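Local coordinates for protein Cow rumen GH26 endo-mannanase (Metagenome, PDB 6UEH) that probably hydrolyses internal beta-1,4-mannosidic linkages of mannans such as galactomannan, as a GH26 endo-mannanase carrying a CBM6-like accessory domain, at residues A[69-83]-A[111-124]. Numbering follows the deposited sequence.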
ATOM      1  N   GLN A  69     -31.365   2.661   1.624  1.00 14.35           N
ATOM      2  CA  GLN A  69     -31.111   1.231   1.733  1.00 15.28           C
ATOM      3  C   GLN A  69     -31.749   0.717   3.016  1.00 16.46           C
ATOM      4  O   GLN A  69     -31.239   0.962   4.109  1.00 17.43           O
ATOM      5  CB  GLN A  69     -29.605   0.951   1.710  1.00 15.42           C
ATOM      6  CG  GLN A  69     -29.227  -0.509   1.506  1.00 15.51           C
ATOM      7  CD  GLN A  69     -29.346  -1.324   2.778  1.00 15.91           C
ATOM      8  OE1 GLN A  69     -30.140  -2.261   2.855  1.00 17.02           O
ATOM      9  NE2 GLN A  69     -28.555  -0.970   3.785  1.00 16.70           N
ATOM     10  N   ILE A  70     -32.871   0.015   2.882  1.00 15.49           N
ATOM     11  CA  ILE A  70     -33.658  -0.361   4.050  1.00 15.64           C
ATOM     12  C   ILE A  70     -33.826  -1.870   4.232  1.00 15.68           C
ATOM     13  O   ILE A  70     -34.607  -2.307   5.074  1.00 15.14           O
ATOM     14  CB  ILE A  70     -35.065   0.272   3.999  1.00 16.34           C
ATOM     15  CG1 ILE A  70     -35.824  -0.215   2.762  1.00 16.48           C
ATOM     16  CG2 ILE A  70     -34.969   1.790   4.011  1.00 16.68           C
ATOM     17  CD1 ILE A  70     -37.282   0.204   2.737  1.00 17.40           C
ATOM     18  N   LEU A  71     -33.099  -2.668   3.459  1.00 15.61           N
ATOM     19  CA  LEU A  71     -33.202  -4.119   3.601  1.00 17.07           C
ATOM     20  C   LEU A  71     -32.347  -4.641   4.758  1.00 18.22           C
ATOM     21  O   LEU A  71     -32.780  -5.507   5.522  1.00 18.45           O
ATOM     22  CB  LEU A  71     -32.806  -4.817   2.299  1.00 17.60           C
ATOM     23  CG  LEU A  71     -33.063  -6.324   2.288  1.00 19.41           C
ATOM     24  CD1 LEU A  71     -34.543  -6.605   2.508  1.00 19.78           C
ATOM     25  CD2 LEU A  71     -32.569  -6.960   0.991  1.00 19.31           C
ATOM     26  N   ASP A  72     -31.135  -4.106   4.888  1.00 17.86           N
ATOM     27  CA  ASP A  72     -30.198  -4.565   5.911  1.00 19.38           C
ATOM     28  C   ASP A  72     -29.823  -3.451   6.884  1.00 19.33           C
ATOM     29  O   ASP A  72     -29.252  -2.435   6.483  1.00 18.32           O
ATOM     30  CB  ASP A  72     -28.929  -5.126   5.261  1.00 21.00           C
ATOM     31  CG  ASP A  72     -29.199  -6.356   4.412  1.00 23.34           C
ATOM     32  OD1 ASP A  72     -30.083  -7.156   4.780  1.00 25.95           O
ATOM     33  OD2 ASP A  72     -28.521  -6.524   3.376  1.00 22.81           O
ATOM     34  N   LYS A  73     -30.140  -3.648   8.162  1.00 21.09           N
ATOM     35  CA  LYS A  73     -29.793  -2.683   9.206  1.00 23.71           C
ATOM     36  C   LYS A  73     -28.281  -2.502   9.333  1.00 24.13           C
ATOM     37  O   LYS A  73     -27.802  -1.423   9.687  1.00 26.04           O
ATOM     38  CB  LYS A  73     -30.364  -3.117  10.560  1.00 27.53           C
ATOM     39  CG  LYS A  73     -31.863  -3.370  10.584  1.00 30.33           C
ATOM     40  CD  LYS A  73     -32.670  -2.088  10.456  1.00 32.35           C
ATOM     41  CE  LYS A  73     -34.155  -2.370  10.656  1.00 34.60           C
ATOM     42  NZ  LYS A  73     -35.008  -1.171  10.427  1.00 35.07           N
ATOM     43  N   GLY A  74     -27.532  -3.564   9.052  1.00 21.52           N
ATOM     44  CA  GLY A  74     -26.091  -3.533   9.209  1.00 23.04           C
ATOM     45  C   GLY A  74     -25.343  -3.082   7.970  1.00 22.66           C
ATOM     46  O   GLY A  74     -24.112  -3.109   7.940  1.00 23.61           O
ATOM     47  N   GLY A  75     -26.084  -2.663   6.949  1.00 22.05           N
ATOM     48  CA  GLY A  75     -25.486  -2.227   5.699  1.00 21.65           C
ATOM     49  C   GLY A  75     -25.508  -3.320   4.647  1.00 21.40           C
ATOM     50  O   GLY A  75     -25.609  -4.501   4.974  1.00 23.29           O
ATOM     51  N   ARG A  76     -25.409  -2.931   3.379  1.00 20.30           N
ATOM     52  CA  ARG A  76     -25.488  -3.890   2.282  1.00 19.39           C
ATOM     53  C   ARG A  76     -24.530  -3.529   1.154  1.00 18.77           C
ATOM     54  O   ARG A  76     -24.490  -2.386   0.703  1.00 17.39           O
ATOM     55  CB  ARG A  76     -26.921  -3.972   1.750  1.00 17.14           C
ATOM     56  CG  ARG A  76     -27.142  -5.051   0.697  1.00 17.39           C
ATOM     57  CD  ARG A  76     -28.628  -5.227   0.386  1.00 16.46           C
ATOM     58  NE  ARG A  76     -28.866  -6.308  -0.569  1.00 16.94           N
ATOM     59  CZ  ARG A  76     -29.060  -7.578  -0.227  1.00 17.81           C
ATOM     60  NH1 ARG A  76     -29.049  -7.933   1.050  1.00 16.71           N
ATOM     61  NH2 ARG A  76     -29.265  -8.496  -1.164  1.00 19.08           N
ATOM     62  N   LEU A  77     -23.759  -4.516   0.705  1.00 19.35           N
ATOM     63  CA  LEU A  77     -22.807  -4.317  -0.382  1.00 19.22           C
ATOM     64  C   LEU A  77     -23.502  -3.858  -1.664  1.00 17.20           C
ATOM     65  O   LEU A  77     -24.541  -4.393  -2.046  1.00 15.99           O
ATOM     66  CB  LEU A  77     -22.026  -5.607  -0.650  1.00 22.23           C
ATOM     67  CG  LEU A  77     -20.916  -5.510  -1.698  1.00 23.79           C
ATOM     68  CD1 LEU A  77     -19.761  -4.671  -1.172  1.00 24.44           C
ATOM     69  CD2 LEU A  77     -20.436  -6.891  -2.126  1.00 25.58           C
ATOM     70  N   GLN A  78     -22.930  -2.850  -2.313  1.00 17.16           N
ATOM     71  CA  GLN A  78     -23.427  -2.391  -3.601  1.00 18.16           C
ATOM     72  C   GLN A  78     -22.270  -2.325  -4.587  1.00 19.57           C
ATOM     73  O   GLN A  78     -21.104  -2.296  -4.186  1.00 20.62           O
ATOM     74  CB  GLN A  78     -24.104  -1.024  -3.476  1.00 17.75           C
ATOM     75  CG  GLN A  78     -25.285  -1.001  -2.523  1.00 18.29           C
ATOM     76  CD  GLN A  78     -26.401  -1.928  -2.951  1.00 18.47           C
ATOM     77  OE1 GLN A  78     -26.700  -2.056  -4.139  1.00 19.35           O
ATOM     78  NE2 GLN A  78     -27.023  -2.589  -1.980  1.00 18.09           N
ATOM     79  N   THR A  79     -22.590  -2.298  -5.875  1.00 17.80           N
ATOM     80  CA  THR A  79     -21.559  -2.307  -6.902  1.00 17.59           C
ATOM     81  C   THR A  79     -21.804  -1.261  -7.980  1.00 16.30           C
ATOM     82  O   THR A  79     -22.817  -1.300  -8.679  1.00 15.69           O
ATOM     83  CB  THR A  79     -21.450  -3.691  -7.568  1.00 18.17           C
ATOM     84  OG1 THR A  79     -21.016  -4.653  -6.599  1.00 18.87           O
ATOM     85  CG2 THR A  79     -20.453  -3.655  -8.721  1.00 18.82           C
ATOM     86  N   ILE A  80     -20.874  -0.320  -8.103  1.00 16.27           N
ATOM     87  CA  ILE A  80     -20.891   0.600  -9.230  1.00 16.95           C
ATOM     88  C   ILE A  80     -19.895   0.085 -10.259  1.00 18.00           C
ATOM     89  O   ILE A  80     -18.856  -0.478  -9.910  1.00 18.12           O
ATOM     90  CB  ILE A  80     -20.565   2.057  -8.813  1.00 15.01           C
ATOM     91  CG1 ILE A  80     -20.793   3.016  -9.990  1.00 14.68           C
ATOM     92  CG2 ILE A  80     -19.148   2.171  -8.250  1.00 14.81           C
ATOM     93  CD1 ILE A  80     -20.716   4.481  -9.616  1.00 13.86           C
ATOM     94  N   SER A  81     -20.231   0.247 -11.532  1.00 17.05           N
ATOM     95  CA  SER A  81     -19.438  -0.340 -12.595  1.00 17.84           C
ATOM     96  C   SER A  81     -19.245   0.634 -13.744  1.00 17.82           C
ATOM     97  O   SER A  81     -20.193   1.282 -14.187  1.00 16.50           O
ATOM     98  CB  SER A  81     -20.101  -1.627 -13.093  1.00 19.63           C
ATOM     99  OG  SER A  81     -19.362  -2.216 -14.146  1.00 23.58           O
ATOM    100  N   VAL A  82     -18.007   0.746 -14.211  1.00 18.36           N
ATOM    101  CA  VAL A  82     -17.712   1.538 -15.394  1.00 17.38           C
ATOM    102  C   VAL A  82     -17.285   0.597 -16.507  1.00 18.35           C
ATOM    103  O   VAL A  82     -16.200   0.010 -16.456  1.00 17.94           O
ATOM    104  CB  VAL A  82     -16.618   2.582 -15.137  1.00 17.38           C
ATOM    105  CG1 VAL A  82     -16.304   3.338 -16.419  1.00 18.02           C
ATOM    106  CG2 VAL A  82     -17.056   3.542 -14.041  1.00 15.93           C
ATOM    107  N   ASN A  83     -18.152   0.467 -17.506  1.00 19.40           N
ATOM    108  CA  ASN A  83     -18.000  -0.523 -18.560  1.00 21.36           C
ATOM    109  C   ASN A  83     -17.820  -1.911 -17.952  1.00 23.17           C
ATOM    110  O   ASN A  83     -18.751  -2.443 -17.346  1.00 26.16           O
ATOM    111  CB  ASN A  83     -16.841  -0.152 -19.490  1.00 21.86           C
ATOM    112  CG  ASN A  83     -17.168   1.052 -20.368  1.00 23.42           C
ATOM    113  OD1 ASN A  83     -18.288   1.183 -20.863  1.00 23.13           O
ATOM    114  ND2 ASN A  83     -16.195   1.937 -20.552  1.00 24.42           N
ATOM    115  N   ALA A 111     -17.567   6.421 -25.246  1.00 19.33           N
ATOM    116  CA  ALA A 111     -18.733   6.080 -24.441  1.00 18.17           C
ATOM    117  C   ALA A 111     -18.360   5.258 -23.211  1.00 17.41           C
ATOM    118  O   ALA A 111     -17.491   4.388 -23.268  1.00 18.33           O
ATOM    119  CB  ALA A 111     -19.751   5.329 -25.289  1.00 19.10           C
ATOM    120  N   ASN A 112     -19.024   5.546 -22.097  1.00 16.11           N
ATOM    121  CA  ASN A 112     -18.830   4.792 -20.865  1.00 15.70           C
ATOM    122  C   ASN A 112     -20.170   4.408 -20.249  1.00 17.08           C
ATOM    123  O   ASN A 112     -20.968   5.274 -19.895  1.00 17.65           O
ATOM    124  CB  ASN A 112     -18.008   5.596 -19.854  1.00 16.08           C
ATOM    125  CG  ASN A 112     -16.581   5.829 -20.312  1.00 16.63           C
ATOM    126  OD1 ASN A 112     -15.670   5.085 -19.944  1.00 17.46           O
ATOM    127  ND2 ASN A 112     -16.381   6.865 -21.120  1.00 15.56           N
ATOM    128  N   LYS A 113     -20.418   3.108 -20.129  1.00 16.70           N
ATOM    129  CA  LYS A 113     -21.631   2.648 -19.471  1.00 16.69           C
ATOM    130  C   LYS A 113     -21.410   2.613 -17.969  1.00 16.76           C
ATOM    131  O   LYS A 113     -20.624   1.811 -17.470  1.00 18.66           O
ATOM    132  CB  LYS A 113     -22.047   1.269 -19.983  1.00 17.04           C
ATOM    133  CG  LYS A 113     -23.360   0.769 -19.392  1.00 16.57           C
ATOM    134  CD  LYS A 113     -23.761  -0.575 -19.987  1.00 17.97           C
ATOM    135  CE  LYS A 113     -25.153  -0.987 -19.528  1.00 18.81           C
ATOM    136  NZ  LYS A 113     -25.573  -2.292 -20.108  1.00 16.54           N
ATOM    137  N   VAL A 114     -22.087   3.500 -17.251  1.00 17.10           N
ATOM    138  CA  VAL A 114     -22.029   3.498 -15.798  1.00 15.11           C
ATOM    139  C   VAL A 114     -23.220   2.727 -15.253  1.00 15.56           C
ATOM    140  O   VAL A 114     -24.369   3.098 -15.495  1.00 14.93           O
ATOM    141  CB  VAL A 114     -22.023   4.925 -15.222  1.00 14.41           C
ATOM    142  CG1 VAL A 114     -21.847   4.882 -13.707  1.00 15.03           C
ATOM    143  CG2 VAL A 114     -20.921   5.751 -15.874  1.00 12.87           C
ATOM    144  N   SER A 115     -22.946   1.651 -14.522  1.00 14.94           N
ATOM    145  CA  SER A 115     -24.009   0.785 -14.025  1.00 16.29           C
ATOM    146  C   SER A 115     -23.984   0.622 -12.513  1.00 16.29           C
ATOM    147  O   SER A 115     -22.927   0.666 -11.885  1.00 17.33           O
ATOM    148  CB  SER A 115     -23.918  -0.602 -14.670  1.00 18.12           C
ATOM    149  OG  SER A 115     -24.008  -0.525 -16.080  1.00 20.46           O
ATOM    150  N   PHE A 116     -25.163   0.433 -11.936  1.00 15.16           N
ATOM    151  CA  PHE A 116     -25.259  -0.127 -10.602  1.00 15.67           C
ATOM    152  C   PHE A 116     -25.756  -1.553 -10.752  1.00 15.40           C
ATOM    153  O   PHE A 116     -26.866  -1.785 -11.228  1.00 16.27           O
ATOM    154  CB  PHE A 116     -26.178   0.703  -9.708  1.00 15.89           C
ATOM    155  CG  PHE A 116     -25.597   2.031  -9.329  1.00 15.85           C
ATOM    156  CD1 PHE A 116     -24.641   2.119  -8.333  1.00 16.44           C
ATOM    157  CD2 PHE A 116     -25.991   3.188  -9.981  1.00 15.21           C
ATOM    158  CE1 PHE A 116     -24.095   3.340  -7.986  1.00 16.97           C
ATOM    159  CE2 PHE A 116     -25.450   4.408  -9.639  1.00 15.40           C
ATOM    160  CZ  PHE A 116     -24.502   4.485  -8.639  1.00 16.89           C
ATOM    161  N   LYS A 117     -24.914  -2.507 -10.371  1.00 15.07           N
ATOM    162  CA  LYS A 117     -25.219  -3.919 -10.554  1.00 16.67           C
ATOM    163  C   LYS A 117     -25.876  -4.501  -9.308  1.00 17.60           C
ATOM    164  O   LYS A 117     -25.663  -4.005  -8.201  1.00 17.07           O
ATOM    165  CB  LYS A 117     -23.945  -4.694 -10.907  1.00 19.48           C
ATOM    166  CG  LYS A 117     -23.309  -4.264 -12.225  1.00 21.76           C
ATOM    167  CD  LYS A 117     -22.099  -5.120 -12.573  1.00 24.13           C
ATOM    168  CE  LYS A 117     -21.570  -4.796 -13.965  1.00 25.49           C
ATOM    169  NZ  LYS A 117     -20.407  -5.655 -14.339  1.00 26.67           N
ATOM    170  N   PRO A 118     -26.693  -5.551  -9.489  1.00 16.91           N
ATOM    171  CA  PRO A 118     -27.351  -6.222  -8.361  1.00 16.45           C
ATOM    172  C   PRO A 118     -26.381  -7.059  -7.534  1.00 17.29           C
ATOM    173  O   PRO A 118     -26.607  -8.254  -7.330  1.00 16.76           O
ATOM    174  CB  PRO A 118     -28.391  -7.112  -9.046  1.00 17.57           C
ATOM    175  CG  PRO A 118     -27.824  -7.372 -10.398  1.00 18.09           C
ATOM    176  CD  PRO A 118     -27.138  -6.095 -10.784  1.00 17.37           C
ATOM    177  N   ILE A 119     -25.302  -6.434  -7.077  1.00 16.03           N
ATOM    178  CA  ILE A 119     -24.338  -7.083  -6.199  1.00 17.48           C
ATOM    179  C   ILE A 119     -24.068  -6.166  -5.009  1.00 18.30           C
ATOM    180  O   ILE A 119     -23.104  -5.401  -5.028  1.00 17.81           O
ATOM    181  CB  ILE A 119     -23.008  -7.392  -6.930  1.00 18.72           C
ATOM    182  CG1 ILE A 119     -23.273  -8.046  -8.287  1.00 21.28           C
ATOM    183  CG2 ILE A 119     -22.107  -8.271  -6.070  1.00 19.42           C
ATOM    184  CD1 ILE A 119     -22.021  -8.253  -9.121  1.00 23.28           C
ATOM    185  N   TYR A 120     -24.915  -6.232  -3.980  1.00 18.21           N
ATOM    186  CA  TYR A 120     -26.009  -7.200  -3.904  1.00 19.67           C
ATOM    187  C   TYR A 120     -27.392  -6.587  -4.146  1.00 17.09           C
ATOM    188  O   TYR A 120     -28.411  -7.217  -3.866  1.00 15.32           O
ATOM    189  CB  TYR A 120     -25.998  -7.893  -2.538  1.00 23.66           C
ATOM    190  CG  TYR A 120     -24.752  -8.707  -2.273  1.00 29.37           C
ATOM    191  CD1 TYR A 120     -24.163  -9.458  -3.281  1.00 31.53           C
ATOM    192  CD2 TYR A 120     -24.164  -8.724  -1.015  1.00 32.52           C
ATOM    193  CE1 TYR A 120     -23.026 -10.203  -3.045  1.00 35.02           C
ATOM    194  CE2 TYR A 120     -23.027  -9.466  -0.767  1.00 35.68           C
ATOM    195  CZ  TYR A 120     -22.462 -10.204  -1.787  1.00 37.48           C
ATOM    196  OH  TYR A 120     -21.328 -10.945  -1.544  1.00 41.42           O
ATOM    197  N   GLY A 121     -27.429  -5.364  -4.660  1.00 15.12           N
ATOM    198  CA  GLY A 121     -28.689  -4.727  -5.002  1.00 14.81           C
ATOM    199  C   GLY A 121     -29.613  -4.459  -3.825  1.00 15.85           C
ATOM    200  O   GLY A 121     -29.166  -4.350  -2.684  1.00 17.09           O
ATOM    201  N   TYR A 122     -30.908  -4.362  -4.121  1.00 14.59           N
ATOM    202  CA  TYR A 122     -31.942  -4.019  -3.142  1.00 14.76           C
ATOM    203  C   TYR A 122     -31.581  -2.753  -2.374  1.00 15.23           C
ATOM    204  O   TYR A 122     -31.479  -2.739  -1.143  1.00 15.00           O
ATOM    205  CB  TYR A 122     -32.210  -5.204  -2.219  1.00 16.31           C
ATOM    206  CG  TYR A 122     -32.830  -6.341  -2.998  1.00 16.29           C
ATOM    207  CD1 TYR A 122     -34.194  -6.370  -3.253  1.00 16.47           C
ATOM    208  CD2 TYR A 122     -32.042  -7.352  -3.531  1.00 16.69           C
ATOM    209  CE1 TYR A 122     -34.762  -7.395  -3.987  1.00 15.40           C
ATOM    210  CE2 TYR A 122     -32.600  -8.381  -4.268  1.00 17.27           C
ATOM    211  CZ  TYR A 122     -33.960  -8.397  -4.494  1.00 17.12           C
ATOM    212  OH  TYR A 122     -34.517  -9.418  -5.225  1.00 19.01           O
ATOM    213  N   ALA A 123     -31.383  -1.691  -3.149  1.00 15.03           N
ATOM    214  CA  ALA A 123     -31.163  -0.349  -2.636  1.00 15.19           C
ATOM    215  C   ALA A 123     -31.894   0.633  -3.546  1.00 15.26           C
ATOM    216  O   ALA A 123     -32.237   0.300  -4.681  1.00 15.09           O
ATOM    217  CB  ALA A 123     -29.682  -0.025  -2.567  1.00 14.95           C
ATOM    218  N   GLU A 124     -32.126   1.841  -3.051  1.00 16.92           N
ATOM    219  CA  GLU A 124     -32.927   2.815  -3.783  1.00 17.50           C
ATOM    220  C   GLU A 124     -32.058   3.956  -4.289  1.00 17.42           C
ATOM    221  O   GLU A 124     -31.157   4.417  -3.589  1.00 17.38           O
ATOM    222  CB  GLU A 124     -34.056   3.352  -2.897  1.00 17.85           C
ATOM    223  CG  GLU A 124     -35.049   2.288  -2.426  1.00 17.85           C
ATOM    224  CD  GLU A 124     -34.479   1.374  -1.354  1.00 18.23           C
ATOM    225  OE1 GLU A 124     -34.017   1.888  -0.313  1.00 17.38           O
ATOM    226  OE2 GLU A 124     -34.481   0.138  -1.553  1.00 18.31           O
TER
HETATM  227  O   HOH W   1     -33.558  -1.548   0.242  1.00 15.98           O
HETATM  228  O   HOH W   2     -25.444  -1.946  -6.359  1.00 27.59           O
HETATM  229  O   HOH W   3     -21.290  -0.774 -16.724  1.00 20.99           O
HETATM  230  O   HOH W   4     -19.728   1.889 -23.284  1.00 21.11           O
HETATM  231  O   HOH W   5     -20.167  -4.650 -16.962  1.00 23.18           O
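The carbonyl O of Gly121 is gripped from opposite faces of its plane: Arg76 NE donates from one at 2.9 Å, and Gln78 NE2 from the other along an almost straight bond (177°). This is the loop end of an antiparallel strand pair, 76-82 with 111-117, in one sheet of the CBM6-like beta-sandwich. With CG opposite the backbone N (chi1 -174°) and the chain straight out to NE, Arg76 reaches the 118-122 loop, where its NH2 meets Tyr120 O at 3.1 Å while NH1 makes a salt bridge to Asp72 OD2. Exchanging Arg76 for a leucine would probably leave Asp72 without its ionic mate and the carbonyl of Tyr120 without its side-chain donor, letting the loop move. Next along, Tyr120, which follows a cis peptide bond, donates its N to Leu77 O, and Leu77 CD2 sits over one face of the phenol ring, 4.1 Å from its centroid. Thr79 OG1 takes a lone pair of Ile119 O in the carbonyl plane. On the face shared with Val82 and Val114, Ile80 lies alongside Phe116, whose ring also meets Phe102 edge-to-face from the second sheet. On the other face Lys117 NZ makes a salt bridge to Asp86, to which Ser81 OG is also hydrogen-bonded. Past the strand end, Asn83 OD1 accepts Lys113 N at 3.0 Å.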